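Putative peptide ABC-transport system periplasmic peptide-binding protein (Campylobacter jejuni, PDB 4OEU) probably serves as the periplasmic binding protein of an ABC importer, capturing nickel, probably together with histidine, for delivery to the membrane permease. Local coordinates at residues Phe398-Asp403 with Lys420-Leu425. Sequence-based numbering, arbitrary orientation.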
ATOM      1  N   PHE A 398       3.237  -6.323  10.112  1.00 31.13           N
ATOM      2  CA  PHE A 398       4.085  -7.286  10.833  1.00 30.39           C
ATOM      3  C   PHE A 398       3.927  -7.329  12.355  1.00 31.73           C
ATOM      4  O   PHE A 398       4.263  -8.335  12.985  1.00 33.39           O
ATOM      5  CB  PHE A 398       5.548  -7.018  10.515  1.00 28.81           C
ATOM      6  CG  PHE A 398       5.865  -7.074   9.056  1.00 28.00           C
ATOM      7  CD1 PHE A 398       5.977  -8.294   8.401  1.00 28.55           C
ATOM      8  CD2 PHE A 398       6.045  -5.905   8.331  1.00 26.98           C
ATOM      9  CE1 PHE A 398       6.275  -8.348   7.039  1.00 28.37           C
ATOM     10  CE2 PHE A 398       6.348  -5.949   6.971  1.00 27.26           C
ATOM     11  CZ  PHE A 398       6.460  -7.169   6.324  1.00 27.12           C
ATOM     12  N   GLU A 399       3.438  -6.247  12.950  1.00 30.83           N
ATOM     13  CA  GLU A 399       3.329  -6.174  14.407  1.00 32.08           C
ATOM     14  C   GLU A 399       2.191  -7.071  14.894  1.00 31.23           C
ATOM     15  O   GLU A 399       1.139  -7.153  14.258  1.00 29.93           O
ATOM     16  CB  GLU A 399       3.126  -4.724  14.855  1.00 33.55           C
ATOM     17  CG  GLU A 399       3.561  -4.442  16.275  1.00 35.75           C
ATOM     18  CD  GLU A 399       2.408  -4.556  17.244  1.00 35.60           C
ATOM     19  OE1 GLU A 399       1.272  -4.802  16.774  1.00 35.67           O
ATOM     20  OE2 GLU A 399       2.634  -4.396  18.463  1.00 35.41           O
ATOM     21  N   SER A 400       2.410  -7.749  16.016  1.00 32.83           N
ATOM     22  CA  SER A 400       1.529  -8.842  16.432  1.00 34.25           C
ATOM     23  C   SER A 400       0.118  -8.383  16.816  1.00 34.79           C
ATOM     24  O   SER A 400      -0.852  -9.113  16.606  1.00 35.37           O
ATOM     25  CB  SER A 400       2.163  -9.617  17.596  1.00 35.49           C
ATOM     26  OG  SER A 400       2.162  -8.842  18.775  1.00 37.31           O
ATOM     27  N   SER A 401      -0.012  -7.177  17.362  1.00 34.35           N
ATOM     28  CA  SER A 401      -1.340  -6.666  17.701  1.00 34.30           C
ATOM     29  C   SER A 401      -2.159  -6.377  16.440  1.00 34.60           C
ATOM     30  O   SER A 401      -3.343  -6.053  16.526  1.00 34.99           O
ATOM     31  CB  SER A 401      -1.243  -5.405  18.565  1.00 32.12           C
ATOM     32  OG  SER A 401      -0.883  -4.283  17.780  1.00 30.99           O
ATOM     33  N   GLN A 402      -1.524  -6.447  15.273  1.00 35.32           N
ATOM     34  CA  GLN A 402      -2.223  -6.171  14.014  1.00 34.16           C
ATOM     35  C   GLN A 402      -2.655  -7.442  13.274  1.00 33.63           C
ATOM     36  O   GLN A 402      -3.023  -7.390  12.096  1.00 33.34           O
ATOM     37  CB  GLN A 402      -1.346  -5.316  13.104  1.00 33.09           C
ATOM     38  CG  GLN A 402      -0.870  -4.034  13.766  1.00 32.50           C
ATOM     39  CD  GLN A 402      -2.014  -3.096  14.099  1.00 32.17           C
ATOM     40  OE1 GLN A 402      -2.730  -2.629  13.209  1.00 31.68           O
ATOM     41  NE2 GLN A 402      -2.182  -2.798  15.389  1.00 32.22           N
ATOM     42  N   ASP A 403      -2.591  -8.576  13.965  1.00 34.21           N
ATOM     43  CA  ASP A 403      -3.119  -9.845  13.461  1.00 32.84           C
ATOM     44  C   ASP A 403      -4.580  -9.657  13.049  1.00 32.15           C
ATOM     45  O   ASP A 403      -5.407  -9.278  13.874  1.00 32.23           O
ATOM     46  CB  ASP A 403      -2.967 -10.916  14.547  1.00 34.92           C
ATOM     47  CG  ASP A 403      -3.391 -12.297  14.093  1.00 36.81           C
ATOM     48  OD1 ASP A 403      -4.359 -12.428  13.308  1.00 37.30           O
ATOM     49  OD2 ASP A 403      -2.745 -13.262  14.538  1.00 37.97           O
ATOM     50  N   LYS A 420      10.571  -9.623  18.884  1.00 49.99           N
ATOM     51  CA  LYS A 420      11.628  -8.707  18.472  1.00 50.76           C
ATOM     52  C   LYS A 420      11.145  -7.731  17.399  1.00 46.51           C
ATOM     53  O   LYS A 420      11.535  -6.563  17.390  1.00 45.79           O
ATOM     54  CB  LYS A 420      12.842  -9.494  17.974  1.00 54.75           C
ATOM     55  CG  LYS A 420      13.585 -10.223  19.085  1.00 59.93           C
ATOM     56  CD  LYS A 420      14.415 -11.382  18.551  1.00 64.01           C
ATOM     57  CE  LYS A 420      15.554 -10.896  17.661  1.00 65.87           C
ATOM     58  NZ  LYS A 420      16.090 -11.975  16.781  1.00 67.78           N
ATOM     59  N   VAL A 421      10.286  -8.209  16.507  1.00 43.02           N
ATOM     60  CA  VAL A 421       9.680  -7.337  15.513  1.00 39.85           C
ATOM     61  C   VAL A 421       8.792  -6.301  16.193  1.00 38.06           C
ATOM     62  O   VAL A 421       8.866  -5.118  15.865  1.00 36.98           O
ATOM     63  CB  VAL A 421       8.854  -8.127  14.480  1.00 36.86           C
ATOM     64  CG1 VAL A 421       7.911  -7.194  13.717  1.00 33.20           C
ATOM     65  CG2 VAL A 421       9.773  -8.886  13.532  1.00 37.50           C
ATOM     66  N   ASP A 422       7.973  -6.756  17.143  1.00 38.01           N
ATOM     67  CA  ASP A 422       7.070  -5.883  17.891  1.00 37.83           C
ATOM     68  C   ASP A 422       7.821  -4.737  18.577  1.00 38.26           C
ATOM     69  O   ASP A 422       7.450  -3.572  18.444  1.00 37.27           O
ATOM     70  CB  ASP A 422       6.298  -6.680  18.949  1.00 38.72           C
ATOM     71  CG  ASP A 422       5.264  -7.620  18.350  1.00 39.33           C
ATOM     72  OD1 ASP A 422       4.955  -7.513  17.144  1.00 38.46           O
ATOM     73  OD2 ASP A 422       4.749  -8.471  19.106  1.00 40.57           O
ATOM     74  N   ILE A 423       8.876  -5.084  19.310  1.00 39.81           N
ATOM     75  CA  ILE A 423       9.664  -4.098  20.042  1.00 41.08           C
ATOM     76  C   ILE A 423      10.374  -3.135  19.096  1.00 40.91           C
ATOM     77  O   ILE A 423      10.381  -1.924  19.319  1.00 42.54           O
ATOM     78  CB  ILE A 423      10.711  -4.784  20.951  1.00 43.97           C
ATOM     79  CG1 ILE A 423      10.020  -5.578  22.061  1.00 45.43           C
ATOM     80  CG2 ILE A 423      11.679  -3.767  21.550  1.00 44.98           C
ATOM     81  CD1 ILE A 423      10.959  -6.428  22.875  1.00 47.88           C
ATOM     82  N   ALA A 424      10.958  -3.672  18.030  1.00 39.55           N
ATOM     83  CA  ALA A 424      11.708  -2.847  17.089  1.00 38.32           C
ATOM     84  C   ALA A 424      10.807  -1.840  16.363  1.00 36.20           C
ATOM     85  O   ALA A 424      11.183  -0.688  16.185  1.00 34.95           O
ATOM     86  CB  ALA A 424      12.442  -3.726  16.086  1.00 36.34           C
ATOM     87  N   LEU A 425       9.621  -2.277  15.950  1.00 34.74           N
ATOM     88  CA  LEU A 425       8.717  -1.401  15.212  1.00 32.80           C
ATOM     89  C   LEU A 425       8.105  -0.322  16.108  1.00 36.19           C
ATOM     90  O   LEU A 425       7.901   0.815  15.673  1.00 35.89           O
ATOM     91  CB  LEU A 425       7.609  -2.213  14.540  1.00 30.46           C
ATOM     92  CG  LEU A 425       8.016  -3.107  13.362  1.00 29.77           C
ATOM     93  CD1 LEU A 425       6.797  -3.763  12.747  1.00 26.30           C
ATOM     94  CD2 LEU A 425       8.785  -2.300  12.311  1.00 30.62           C
TER
HETATM   95  O   HOH W   1       5.119  -9.616  15.423  1.00 36.44           O
HETATM   96  O   HOH W   2       5.075  -3.353  19.537  1.00 33.68           O
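Asp-422, on helix 419-429, takes both donors of Ser-400 with its two carboxylate oxygens. Ser-400 N meets OD1 of Asp-422 on its syn side at 2.8 Å, but 30° out of the carboxylate plane, and Ser-400 OG gives its proton to Asp-422 OD2 at 2.6 Å, from above that plane. The serine hydroxyl sits between its own backbone N and carbonyl carbon (chi1 70°), which brings OG and the N-H to bear on the same carboxylate and should resist its rotation. This hydrogen-bonded part is the more open one; the closed, packed side is apolar. There the side chain of Phe-398 touches through CB, 4.0 Å from CG1 of Val-421 and 4.1 Å from CD1 of Leu-425, while its ring leads away to Phe-444 and Phe-454. In this periplasmic solute-binding fold of family 5, the contact ties the end of short helix 395-398 and the turn after it to helix 419-429, which rests in turn on helix 434-450. Two ordered waters lie beside Asp-422. One is within hydrogen-bonding distance of Phe-398 O and Asp-422 OD1; another donates to Glu-399 OE2 and, at 2.6 Å, to Asp-422 O. The side chains of Glu-399 and Asp-422 cross at about a right angle, CG of Glu-399 3.5 Å from OD1 of Asp-422. Their like charges, Glu-399 OE2 4.1 Å from Asp-422 OD1, are probably eased by the waters and the serine donors. A glycerol, probably from the crystallisation liquor, also bonds to Glu-399 OE2.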